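Local coordinates for urea carboxylase (Thermus thermophilus, PDB 3OEP), which is of unknown function but is a homologue of the KipI and KipA proteins, built with cyclophilin-like domains and once wrongly taken for an allophanate hydrolase, at residues R3-R8 against L55-L60; A27-P32 against L37-A42; G238-G243 against L247-P252; P256-A261 against A271-F276; G154-I159 against G166-L171. All coordinates share one frame; numbering follows the deposited sequence. Where two conformers were deposited one is given.

Contact 1 (R3-R8 against L55-L60); sequences RGFYLR and LSRGRL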
# COMPACT_ATOMS: atom_id res chain seq x y z
N ARG A 3 -12.07 -7.19 7.69
CA ARG A 3 -13.30 -7.21 6.92
C ARG A 3 -13.62 -5.77 6.53
O ARG A 3 -13.15 -4.84 7.16
CB ARG A 3 -14.42 -7.79 7.77
CG ARG A 3 -15.63 -8.26 6.98
CD ARG A 3 -16.53 -9.12 7.86
NE ARG A 3 -15.93 -10.43 8.15
CZ ARG A 3 -16.27 -11.23 9.16
NH1 ARG A 3 -17.22 -10.88 10.02
NH2 ARG A 3 -15.65 -12.39 9.31
N GLY A 4 -14.42 -5.59 5.48
CA GLY A 4 -14.77 -4.25 5.04
C GLY A 4 -16.10 -4.18 4.32
O GLY A 4 -16.64 -5.20 3.88
N PHE A 5 -16.64 -2.97 4.23
CA PHE A 5 -17.82 -2.74 3.42
C PHE A 5 -17.86 -1.30 2.93
O PHE A 5 -17.18 -0.42 3.47
CB PHE A 5 -19.11 -3.09 4.18
CG PHE A 5 -19.35 -2.27 5.42
CD1 PHE A 5 -20.04 -1.07 5.36
CD2 PHE A 5 -18.90 -2.72 6.65
CE1 PHE A 5 -20.26 -0.32 6.51
CE2 PHE A 5 -19.12 -1.98 7.80
CZ PHE A 5 -19.80 -0.78 7.74
N TYR A 6 -18.66 -1.09 1.89
CA TYR A 6 -18.77 0.19 1.23
C TYR A 6 -20.15 0.80 1.48
O TYR A 6 -21.17 0.11 1.38
CB TYR A 6 -18.59 0.04 -0.28
CG TYR A 6 -17.21 -0.43 -0.73
CD1 TYR A 6 -16.24 0.48 -1.15
CD2 TYR A 6 -16.89 -1.79 -0.75
CE1 TYR A 6 -14.98 0.05 -1.57
CE2 TYR A 6 -15.63 -2.23 -1.17
CZ TYR A 6 -14.69 -1.30 -1.58
OH TYR A 6 -13.44 -1.71 -2.00
N LEU A 7 -20.17 2.08 1.84
CA LEU A 7 -21.39 2.87 1.83
C LEU A 7 -21.34 3.78 0.61
O LEU A 7 -20.29 4.35 0.29
CB LEU A 7 -21.50 3.69 3.11
CG LEU A 7 -21.50 2.88 4.41
CD1 LEU A 7 -21.64 3.82 5.60
CD2 LEU A 7 -22.61 1.82 4.42
N ARG A 8 -22.46 3.88 -0.10
CA ARG A 8 -22.50 4.60 -1.37
C ARG A 8 -23.63 5.63 -1.32
O ARG A 8 -24.80 5.26 -1.14
CB ARG A 8 -22.69 3.62 -2.52
CG ARG A 8 -21.57 2.58 -2.60
CD ARG A 8 -21.83 1.47 -3.61
NE ARG A 8 -20.75 0.49 -3.59
CZ ARG A 8 -19.55 0.66 -4.16
NH1 ARG A 8 -19.27 1.76 -4.84
NH2 ARG A 8 -18.64 -0.29 -4.06
N LEU A 55 -14.73 -5.20 16.72
CA LEU A 55 -15.81 -4.31 16.32
C LEU A 55 -16.72 -5.02 15.34
O LEU A 55 -16.29 -5.43 14.28
CB LEU A 55 -15.21 -3.06 15.67
CG LEU A 55 -16.16 -1.96 15.18
CD1 LEU A 55 -17.10 -1.51 16.29
CD2 LEU A 55 -15.34 -0.79 14.64
N SER A 56 -17.99 -5.19 15.70
CA SER A 56 -18.95 -5.82 14.80
C SER A 56 -19.43 -4.82 13.75
O SER A 56 -19.44 -3.61 14.00
CB SER A 56 -20.14 -6.39 15.57
OG SER A 56 -20.89 -5.36 16.19
N ARG A 57 -19.84 -5.32 12.59
CA ARG A 57 -20.43 -4.48 11.56
C ARG A 57 -21.64 -3.72 12.10
O ARG A 57 -21.81 -2.54 11.83
CB ARG A 57 -20.85 -5.31 10.35
CG ARG A 57 -21.39 -4.49 9.19
CD ARG A 57 -21.89 -5.37 8.07
NE ARG A 57 -22.99 -6.23 8.51
CZ ARG A 57 -23.51 -7.24 7.81
NH1 ARG A 57 -23.04 -7.54 6.60
NH2 ARG A 57 -24.50 -7.96 8.32
N GLY A 58 -22.48 -4.42 12.86
CA GLY A 58 -23.67 -3.82 13.45
C GLY A 58 -23.36 -2.70 14.41
O GLY A 58 -24.02 -1.65 14.38
N ARG A 59 -22.37 -2.91 15.27
CA ARG A 59 -21.94 -1.88 16.21
C ARG A 59 -21.40 -0.68 15.45
O ARG A 59 -21.69 0.46 15.78
CB ARG A 59 -20.89 -2.42 17.18
N LEU A 60 -20.61 -0.95 14.41
CA LEU A 60 -20.07 0.11 13.57
C LEU A 60 -21.19 0.87 12.85
O LEU A 60 -21.17 2.10 12.81
CB LEU A 60 -19.07 -0.48 12.56
CG LEU A 60 -18.36 0.49 11.62
CD1 LEU A 60 -17.66 1.60 12.38
CD2 LEU A 60 -17.36 -0.28 10.77

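Contact 2 (A27-P32 against L37-A42); sequences ALLRAP and LDAVPA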
# COMPACT_ATOMS: atom_id res chain seq x y z
N ALA A 27 -15.53 12.30 11.04
CA ALA A 27 -16.02 12.05 12.40
C ALA A 27 -15.40 10.77 12.99
O ALA A 27 -15.02 10.75 14.16
CB ALA A 27 -17.54 11.97 12.42
N LEU A 28 -15.29 9.73 12.17
CA LEU A 28 -14.66 8.48 12.60
C LEU A 28 -13.17 8.66 12.87
O LEU A 28 -12.66 8.16 13.88
CB LEU A 28 -14.85 7.37 11.57
CG LEU A 28 -16.25 6.75 11.47
CD1 LEU A 28 -16.35 5.90 10.22
CD2 LEU A 28 -16.57 5.93 12.72
N LEU A 29 -12.48 9.36 11.98
CA LEU A 29 -11.02 9.52 12.08
C LEU A 29 -10.64 10.43 13.26
O LEU A 29 -9.55 10.30 13.84
CB LEU A 29 -10.43 10.03 10.76
CG LEU A 29 -10.54 9.03 9.60
CD1 LEU A 29 -10.36 9.70 8.24
CD2 LEU A 29 -9.55 7.88 9.78
N ARG A 30 -11.55 11.32 13.63
CA ARG A 30 -11.40 12.19 14.80
C ARG A 30 -11.42 11.39 16.11
O ARG A 30 -10.70 11.71 17.05
CB ARG A 30 -12.55 13.21 14.79
CG ARG A 30 -12.42 14.39 15.73
CD ARG A 30 -13.59 15.34 15.49
NE ARG A 30 -13.55 15.89 14.13
CZ ARG A 30 -14.59 16.03 13.31
NH1 ARG A 30 -15.82 15.67 13.66
NH2 ARG A 30 -14.39 16.54 12.10
N ALA A 31 -12.25 10.34 16.14
CA ALA A 31 -12.43 9.53 17.34
C ALA A 31 -12.69 8.07 16.95
O ALA A 31 -13.81 7.58 17.08
CB ALA A 31 -13.60 10.07 18.16
N PRO A 32 -11.65 7.38 16.44
CA PRO A 32 -11.84 6.05 15.89
C PRO A 32 -12.17 5.02 16.96
O PRO A 32 -11.45 4.92 17.95
CB PRO A 32 -10.48 5.73 15.24
CG PRO A 32 -9.51 6.60 15.94
CD PRO A 32 -10.26 7.85 16.31
N LEU A 37 -10.08 -0.09 11.36
CA LEU A 37 -8.77 -0.17 10.71
C LEU A 37 -8.58 0.93 9.67
O LEU A 37 -7.46 1.40 9.48
CB LEU A 37 -8.58 -1.54 10.08
CG LEU A 37 -8.76 -2.74 11.01
CD1 LEU A 37 -8.49 -4.04 10.28
CD2 LEU A 37 -7.85 -2.62 12.24
N ASP A 38 -9.65 1.33 8.99
CA ASP A 38 -9.57 2.43 8.04
C ASP A 38 -10.96 2.97 7.72
O ASP A 38 -11.96 2.25 7.85
CB ASP A 38 -8.91 1.96 6.73
CG ASP A 38 -7.82 2.90 6.24
OD1 ASP A 38 -7.68 4.01 6.79
OD2 ASP A 38 -7.10 2.53 5.29
N ALA A 39 -11.00 4.23 7.32
CA ALA A 39 -12.20 4.90 6.85
C ALA A 39 -11.77 5.76 5.67
O ALA A 39 -11.09 6.78 5.85
CB ALA A 39 -12.81 5.75 7.95
N VAL A 40 -12.13 5.34 4.47
CA VAL A 40 -11.61 5.95 3.26
C VAL A 40 -12.74 6.49 2.38
O VAL A 40 -13.52 5.71 1.82
CB VAL A 40 -10.77 4.96 2.43
CG1 VAL A 40 -10.07 5.70 1.29
CG2 VAL A 40 -9.73 4.24 3.32
N PRO A 41 -12.83 7.82 2.24
CA PRO A 41 -13.81 8.39 1.34
C PRO A 41 -13.23 8.68 -0.04
O PRO A 41 -12.07 9.07 -0.16
CB PRO A 41 -14.19 9.68 2.05
CG PRO A 41 -12.89 10.14 2.66
CD PRO A 41 -12.12 8.87 3.00
N ALA A 42 -14.02 8.46 -1.08
CA ALA A 42 -13.63 8.81 -2.44
C ALA A 42 -14.90 9.05 -3.23
O ALA A 42 -15.73 8.15 -3.35
CB ALA A 42 -12.83 7.68 -3.07

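Contact 3 (G238-G243 against L247-P252); sequences GRFLGG and LARSGP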
# COMPACT_ATOMS: atom_id res chain seq x y z
N GLY A 238 1.50 -2.97 10.89
CA GLY A 238 0.95 -2.23 9.75
C GLY A 238 0.62 -0.80 10.13
O GLY A 238 0.67 -0.43 11.31
N ARG A 239 0.31 0.00 9.12
CA ARG A 239 -0.10 1.38 9.32
C ARG A 239 -1.60 1.44 9.11
O ARG A 239 -2.10 1.06 8.05
CB ARG A 239 0.61 2.31 8.33
CG ARG A 239 0.29 3.78 8.56
CD ARG A 239 1.25 4.72 7.83
NE ARG A 239 2.60 4.69 8.42
CZ ARG A 239 3.66 4.02 7.95
NH1 ARG A 239 3.61 3.30 6.83
NH2 ARG A 239 4.80 4.09 8.62
N PHE A 240 -2.30 1.92 10.13
CA PHE A 240 -3.75 1.97 10.12
C PHE A 240 -4.27 3.40 10.06
O PHE A 240 -3.56 4.35 10.40
CB PHE A 240 -4.29 1.25 11.36
CG PHE A 240 -3.91 -0.19 11.39
CD1 PHE A 240 -2.75 -0.61 12.03
CD2 PHE A 240 -4.70 -1.13 10.75
CE1 PHE A 240 -2.40 -1.95 12.05
CE2 PHE A 240 -4.35 -2.47 10.76
CZ PHE A 240 -3.19 -2.88 11.41
N LEU A 241 -5.51 3.54 9.60
CA LEU A 241 -6.22 4.82 9.55
C LEU A 241 -5.51 5.85 8.66
O LEU A 241 -5.62 7.06 8.88
CB LEU A 241 -6.46 5.37 10.96
CG LEU A 241 -7.25 4.45 11.89
CD1 LEU A 241 -7.18 4.94 13.33
CD2 LEU A 241 -8.69 4.31 11.44
N GLY A 242 -4.79 5.36 7.65
CA GLY A 242 -4.06 6.23 6.72
C GLY A 242 -4.50 6.15 5.27
O GLY A 242 -3.95 6.85 4.42
N GLY A 243 -5.47 5.29 4.97
CA GLY A 243 -5.93 5.11 3.60
C GLY A 243 -6.49 6.36 2.95
O GLY A 243 -6.37 6.55 1.74
N LEU A 247 -1.95 6.11 2.15
CA LEU A 247 -0.94 5.31 2.83
C LEU A 247 -1.40 3.86 2.94
O LEU A 247 -2.47 3.58 3.47
CB LEU A 247 -0.65 5.89 4.22
CG LEU A 247 -0.04 7.28 4.21
CD1 LEU A 247 -0.08 7.89 5.60
CD2 LEU A 247 1.38 7.25 3.66
N ALA A 248 -0.58 2.96 2.42
CA ALA A 248 -0.91 1.53 2.40
C ALA A 248 -0.88 0.93 3.80
O ALA A 248 -0.25 1.48 4.71
CB ALA A 248 0.07 0.78 1.49
N ARG A 249 -1.56 -0.20 3.96
CA ARG A 249 -1.54 -0.95 5.21
C ARG A 249 -0.12 -1.38 5.55
O ARG A 249 0.32 -1.27 6.69
CB ARG A 249 -2.43 -2.19 5.09
CG ARG A 249 -2.42 -3.12 6.28
CD ARG A 249 -2.78 -2.43 7.58
NE ARG A 249 -3.85 -1.46 7.38
CZ ARG A 249 -5.12 -1.75 7.14
NH1 ARG A 249 -5.53 -3.02 7.05
NH2 ARG A 249 -5.99 -0.77 6.96
N SER A 250 0.59 -1.88 4.54
CA SER A 250 1.94 -2.41 4.72
C SER A 250 1.92 -3.50 5.80
O SER A 250 0.95 -4.26 5.89
CB SER A 250 2.92 -1.27 5.03
OG SER A 250 4.27 -1.72 5.06
N GLY A 251 2.96 -3.60 6.61
CA GLY A 251 3.06 -4.69 7.57
C GLY A 251 3.53 -5.97 6.89
O GLY A 251 3.96 -5.94 5.74
N PRO A 252 3.45 -7.11 7.60
CA PRO A 252 3.97 -8.35 7.02
C PRO A 252 3.02 -8.92 5.98
O PRO A 252 1.80 -8.84 6.15
CB PRO A 252 4.07 -9.28 8.23
CG PRO A 252 3.02 -8.78 9.17
CD PRO A 252 2.85 -7.32 8.93
O HOH W 1 -2.90 3.18 6.27
O HOH W 2 1.67 3.27 4.74
O HOH W 3 -4.90 1.97 6.60

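Contact 4 (P256-A261 against A271-F276); sequences PSARLA and APLLEF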
# COMPACT_ATOMS: atom_id res chain seq x y z
N PRO A 256 0.69 -14.38 9.88
CA PRO A 256 0.83 -15.44 10.88
C PRO A 256 2.29 -15.86 11.12
O PRO A 256 2.67 -16.16 12.26
CB PRO A 256 0.02 -16.59 10.29
CG PRO A 256 -1.00 -15.93 9.44
CD PRO A 256 -0.35 -14.70 8.88
N SER A 257 3.09 -15.88 10.06
CA SER A 257 4.51 -16.21 10.21
C SER A 257 5.25 -15.13 11.00
O SER A 257 6.08 -15.45 11.86
CB SER A 257 5.17 -16.44 8.85
OG SER A 257 4.63 -17.60 8.26
N ALA A 258 4.94 -13.87 10.71
CA ALA A 258 5.55 -12.76 11.45
C ALA A 258 5.20 -12.84 12.94
O ALA A 258 6.06 -12.68 13.81
CB ALA A 258 5.10 -11.41 10.88
N ARG A 259 3.92 -13.06 13.22
CA ARG A 259 3.46 -13.17 14.60
C ARG A 259 4.13 -14.33 15.33
O ARG A 259 4.49 -14.19 16.50
CB ARG A 259 1.93 -13.29 14.65
CG ARG A 259 1.23 -11.98 14.27
CD ARG A 259 -0.23 -11.98 14.73
NE ARG A 259 -1.09 -12.78 13.86
CZ ARG A 259 -1.63 -12.35 12.72
NH1 ARG A 259 -1.40 -11.12 12.27
NH2 ARG A 259 -2.40 -13.17 12.01
N LEU A 260 4.30 -15.46 14.64
CA LEU A 260 4.96 -16.63 15.22
C LEU A 260 6.42 -16.33 15.60
O LEU A 260 6.86 -16.68 16.69
CB LEU A 260 4.91 -17.83 14.26
CG LEU A 260 5.60 -19.11 14.74
CD1 LEU A 260 5.09 -19.51 16.11
CD2 LEU A 260 5.42 -20.24 13.75
N ALA A 261 7.15 -15.70 14.68
CA ALA A 261 8.54 -15.31 14.95
C ALA A 261 8.64 -14.44 16.20
O ALA A 261 9.47 -14.69 17.07
CB ALA A 261 9.13 -14.59 13.74
N ALA A 271 5.52 -6.38 17.14
CA ALA A 271 6.82 -5.74 17.37
C ALA A 271 7.63 -5.72 16.06
O ALA A 271 7.51 -6.64 15.25
CB ALA A 271 7.61 -6.46 18.45
N PRO A 272 8.46 -4.68 15.85
CA PRO A 272 9.17 -4.64 14.57
C PRO A 272 10.13 -5.81 14.37
O PRO A 272 10.92 -6.13 15.27
CB PRO A 272 9.93 -3.32 14.62
CG PRO A 272 9.13 -2.46 15.53
CD PRO A 272 8.62 -3.41 16.59
N LEU A 273 10.07 -6.42 13.19
CA LEU A 273 10.95 -7.53 12.83
C LEU A 273 11.31 -7.42 11.35
O LEU A 273 10.83 -6.50 10.67
CB LEU A 273 10.31 -8.89 13.17
CG LEU A 273 9.26 -9.51 12.23
CD1 LEU A 273 8.78 -10.83 12.81
CD2 LEU A 273 8.12 -8.59 11.98
N LEU A 274 12.17 -8.31 10.88
CA LEU A 274 12.64 -8.29 9.50
C LEU A 274 11.84 -9.24 8.62
O LEU A 274 11.64 -10.39 8.99
CB LEU A 274 14.12 -8.67 9.46
CG LEU A 274 14.86 -8.43 8.15
CD1 LEU A 274 14.69 -6.99 7.70
CD2 LEU A 274 16.33 -8.78 8.30
N GLU A 275 11.38 -8.75 7.47
CA GLU A 275 10.78 -9.58 6.43
C GLU A 275 11.75 -9.58 5.26
O GLU A 275 12.29 -8.53 4.91
CB GLU A 275 9.44 -9.00 5.97
CG GLU A 275 8.77 -9.83 4.87
CD GLU A 275 7.54 -9.16 4.29
OE1 GLU A 275 7.67 -8.56 3.20
OE2 GLU A 275 6.46 -9.24 4.91
N PHE A 276 11.97 -10.74 4.66
CA PHE A 276 12.76 -10.83 3.43
C PHE A 276 12.13 -11.83 2.47
O PHE A 276 11.47 -12.79 2.88
CB PHE A 276 14.21 -11.21 3.72
CG PHE A 276 14.37 -12.38 4.64
CD1 PHE A 276 14.57 -13.65 4.15
CD2 PHE A 276 14.31 -12.19 6.02
CE1 PHE A 276 14.70 -14.73 5.02
CE2 PHE A 276 14.44 -13.26 6.89
CZ PHE A 276 14.64 -14.53 6.38

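Contact 5 (G154-I159 against G166-L171); sequences GVQTGI and GGWNLL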
# COMPACT_ATOMS: atom_id res chain seq x y z
N GLY A 154 -10.64 13.72 -18.58
CA GLY A 154 -12.07 13.95 -18.46
C GLY A 154 -12.38 15.11 -17.53
O GLY A 154 -11.78 16.17 -17.63
N VAL A 155 -13.31 14.87 -16.60
CA VAL A 155 -13.75 15.90 -15.65
C VAL A 155 -12.75 16.13 -14.49
O VAL A 155 -12.98 17.00 -13.65
CB VAL A 155 -15.15 15.54 -15.08
CG1 VAL A 155 -15.05 14.40 -14.09
CG2 VAL A 155 -15.83 16.76 -14.45
N GLN A 156 -11.66 15.37 -14.46
CA GLN A 156 -10.73 15.43 -13.34
C GLN A 156 -9.38 16.05 -13.68
O GLN A 156 -8.89 15.95 -14.81
CB GLN A 156 -10.48 14.03 -12.79
CG GLN A 156 -11.73 13.35 -12.28
CD GLN A 156 -11.39 12.09 -11.52
OE1 GLN A 156 -11.31 12.10 -10.30
NE2 GLN A 156 -11.15 11.00 -12.25
N THR A 157 -8.79 16.70 -12.68
CA THR A 157 -7.41 17.14 -12.77
C THR A 157 -6.69 16.63 -11.52
O THR A 157 -7.32 16.34 -10.50
CB THR A 157 -7.29 18.68 -12.96
OG1 THR A 157 -5.92 19.04 -13.20
CG2 THR A 157 -7.82 19.44 -11.76
N GLY A 158 -5.38 16.47 -11.61
CA GLY A 158 -4.62 15.92 -10.51
C GLY A 158 -3.19 16.40 -10.51
O GLY A 158 -2.72 17.01 -11.48
N ILE A 159 -2.50 16.15 -9.40
CA ILE A 159 -1.10 16.52 -9.24
C ILE A 159 -0.34 15.28 -8.78
O ILE A 159 -0.64 14.74 -7.73
CB ILE A 159 -0.91 17.64 -8.21
CG1 ILE A 159 -1.80 18.85 -8.53
CG2 ILE A 159 0.57 18.05 -8.16
CD1 ILE A 159 -1.90 19.86 -7.42
N GLY A 166 1.63 6.82 -15.47
CA GLY A 166 0.39 7.58 -15.58
C GLY A 166 0.01 7.91 -17.01
O GLY A 166 0.88 8.17 -17.85
N GLY A 167 -1.29 7.89 -17.28
CA GLY A 167 -1.81 8.15 -18.61
C GLY A 167 -2.62 9.44 -18.73
O GLY A 167 -3.24 9.67 -19.76
N TRP A 168 -2.61 10.27 -17.69
CA TRP A 168 -3.31 11.55 -17.75
C TRP A 168 -2.53 12.54 -18.63
O TRP A 168 -1.34 12.35 -18.89
CB TRP A 168 -3.57 12.10 -16.34
CG TRP A 168 -4.69 11.38 -15.62
CD1 TRP A 168 -5.17 10.13 -15.90
CD2 TRP A 168 -5.45 11.87 -14.51
NE1 TRP A 168 -6.18 9.81 -15.03
CE2 TRP A 168 -6.37 10.86 -14.17
CE3 TRP A 168 -5.44 13.06 -13.77
CZ2 TRP A 168 -7.28 11.00 -13.11
CZ3 TRP A 168 -6.34 13.20 -12.72
CH2 TRP A 168 -7.25 12.17 -12.40
N ASN A 169 -3.24 13.55 -19.11
CA ASN A 169 -2.67 14.51 -20.05
C ASN A 169 -1.93 15.61 -19.29
O ASN A 169 -2.55 16.35 -18.51
CB ASN A 169 -3.77 15.12 -20.92
CG ASN A 169 -4.52 14.07 -21.72
OD1 ASN A 169 -4.01 13.55 -22.71
ND2 ASN A 169 -5.76 13.76 -21.30
N LEU A 170 -0.62 15.70 -19.50
CA LEU A 170 0.24 16.56 -18.69
C LEU A 170 0.25 18.00 -19.20
O LEU A 170 0.71 18.27 -20.32
CB LEU A 170 1.68 16.02 -18.66
CG LEU A 170 1.85 14.54 -18.31
CD1 LEU A 170 3.35 14.21 -18.22
CD2 LEU A 170 1.13 14.17 -17.02
N LEU A 171 -0.28 18.91 -18.39
CA LEU A 171 -0.41 20.32 -18.75
C LEU A 171 0.68 21.21 -18.15
O LEU A 171 0.99 22.26 -18.71
CB LEU A 171 -1.76 20.86 -18.28
CG LEU A 171 -3.01 20.18 -18.81
CD1 LEU A 171 -4.24 21.02 -18.47
CD2 LEU A 171 -2.89 19.94 -20.32

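Contact 1 (R3-R8 against L55-L60)
F5, on strand 3-8 at one margin of a small antiparallel sheet, meets the first turn of helix 57-66 through R57 and L60, a helix-on-sheet packing within the carboxyltransferase C and D domain. The ring takes both neighbours at one end: F5 CE2 lies 3.7 Å from R57 CG and 3.8 Å from L60 CD2, and CZ is close to the same leucine methyl. With chi1 at 62°, CG of F5 sits between its backbone N and carbonyl carbon, which carries the ring off the strand to the helix. R57 offers only its aliphatic stem here. Its CG does the touching; the chain bends at chi3, and the guanidinium, its plane 78° from the ring, makes no contact with it. A leucine suits the inner side of the helix, while the long arginine can cover the rim and still reach solvent. The turn is held by S56 at the N-cap, where S56 OG accepts from R59 N at 3.0 Å. Were F5 an alanine, a gap would probably open beneath the helix, and L60 CD2 and the R57 stem would lose their shared surface. Across the sheet, Y6 turns to the other face, where its OH hydrogen-bonds P439 O, while F5 and L7 both pack on helix 57-66, the inward-outward pattern of a strand in a two-layer alpha/beta sandwich.

Contact 2 (A27-P32 against L37-A42)
The buried seam between the last turn of helix 15-30 and strand 36-42 is made by L28 and L29 closing on A39. Both leucines reach the same small residue, but by different routes. L28 presents CD1 to A39 CB at 4.2 Å. L29 uses both its methyls: L29 CD2 lies 4.3 Å from A39 CB, and L29 CD1 comes to 3.8 Å from A39 O, touching the backbone instead of the side chain. With chi1 at -66°, CG of L29 is anti to its carbonyl carbon, and this brings the isobutyl group back to the strand. Alanine suits the strand position because the chains run close, L29 CA and A39 CA being 7.1 Å apart, and a single methyl is enough to fill the space between two leucines. This is one side of a two-layer alpha/beta unit: the helix lies on the three-stranded antiparallel sheet, and L28 and A39 both also pack on L48 of the central strand 45-50. The strand is not regular throughout, since L37 and D38 both face E49 in a classic beta bulge. D38 points away from the helix, and D38 OD1 accepts a hydrogen bond from G243 N, with a weak one from A39 N at 3.4 Å. The helix stops near the same end, A31 being the first residue to leave helical angles; L29 also touches H244.

Contact 3 (G238-G243 against L247-P252)
The backbones of 238-243 and 247-252 run antiparallel without forming regular strands, tied by R239 N to R249 O at 2.7 Å and, nearer the turn, by L247 N to G242 O at 3.1 Å. Glycines fit the closest approach: G238 and G251 both have positive phi, and a CB on either would press on the opposite chain and jam against the carbonyl O before it. The side chain of R249 starts out away from its partner segment, then curls back through bends at chi2 (56°) and chi3 (39°). R249 NE donates to R239 O at 3.1 Å; the oxygen lies in the guanidinium plane, but the donor stands 45° above the carbonyl plane. F240 covers one face of that guanidinium, F240 CD2 being 3.5 Å from R249 NE, and R249 CD makes a CH-pi contact over the phenyl face. NH2 forms a salt bridge with E49. A leucine in place of R249 would probably leave E49 without its charged mate and R239 O without this donor. R239, extended until chi3, gives NE and NH2 to the carbonyls of F345 and S350, while R239 NH1 reaches water 2 at 2.9 Å, which donates to A248 O at 2.6 Å. Water 1 sits 2.9 Å from both R239 O and L247 O. The whole is a largely buried, glycine-rich loop folded back on itself, a hydrated connection between strand 233-235 and helix 255-264.

Contact 4 (P256-A261 against A271-F276)
L273 pushes its CD1 methyl against helix 255-264, where it lies against one turn, between A258 and A261. L273 CD1 is 3.9 Å from A261 CB and 4.2 Å from A258 CB, and it comes nearer still to the backbone, 3.4 Å from A258 O. Two torsions put it there: CG sits between the backbone N and the carbonyl carbon (chi1 80°), and CD1 is anti to CA (chi2 -179°), so one branch does all the touching. Alanines spaced three apart line up on the same side of the helix, and their small size lets the strand residue come down to the helix backbone. Both segments belong to the carboxyltransferase A and B domain, of the cyclophilin-like clan. The helix rests here on a five-stranded antiparallel sheet in which strand 273-277 is flanked by strands 233-235 and 331-336. A258 and A261 continue the packing onto Y333 and A335 of the latter strand. The carboxylate of E275 is held by salt bridges to R331 and R420 and by the hydroxyl of Y333. S257 OG bonds D254, just before the helix segment.

Contact 5 (G154-I159 against G166-L171)
W168 lays the benzene edge of its indole against the backbone of strand 156-159, and there the packing is close. W168 CZ3 is 3.6 Å from G158 N and 3.7 Å from T157 C, both near the plane of the ring, so the strand meets an edge and not a face. Glycine is the apt residue at 158: a CB would sit about 3.0 Å from W168 CZ3, a clash. With chi1 at -75°, CG of W168 is anti to its carbonyl carbon, and this directs the indole to the strand. Toward the partly exposed side the fit relaxes. Q156 CB still touches W168 CH2 at 3.7 Å, but beyond it the amide only brushes past, Q156 NE2 lying 4.0 Å from W168 CZ2 with the amide and ring planes 59° apart. A glycerol, probably from the crystallisation liquor, lies about 3 Å from the indole side chain. T157 turns to the opposite side, where OG1 bonds A151 O and H107 NE2. The two strands are not direct partners: strand 149-153 runs between 156-159 and 169-174, and W168 passes over its A151 and A153 to reach across. Its ring also meets F125 of strand 124-127, on the far flank of 156-159, while N169 and L171 pack on helix 89-96.

In the fold
Contacts 1 and 2 fasten two helices to the same three-stranded sheet, contact 2 nested in the loop that contact 1 closes; contact 2 is buried, contact 1 only partly so, with an arginine stem at its rim. Both rest on hydrocarbon, as does contact 4, a buried helix-on-sheet seam in the carboxyltransferase A and B part of the chain. Contact 3, near the chain's centre, differs: hydrogen bonds, waters and a paired arginine do the work. It touches contact 2 through D38 and L37, and contact 4 through P252, and so joins the two. Contact 5, about 40 Å from contact 4 between centres, is a partly buried aromatic edge on a separate sheet.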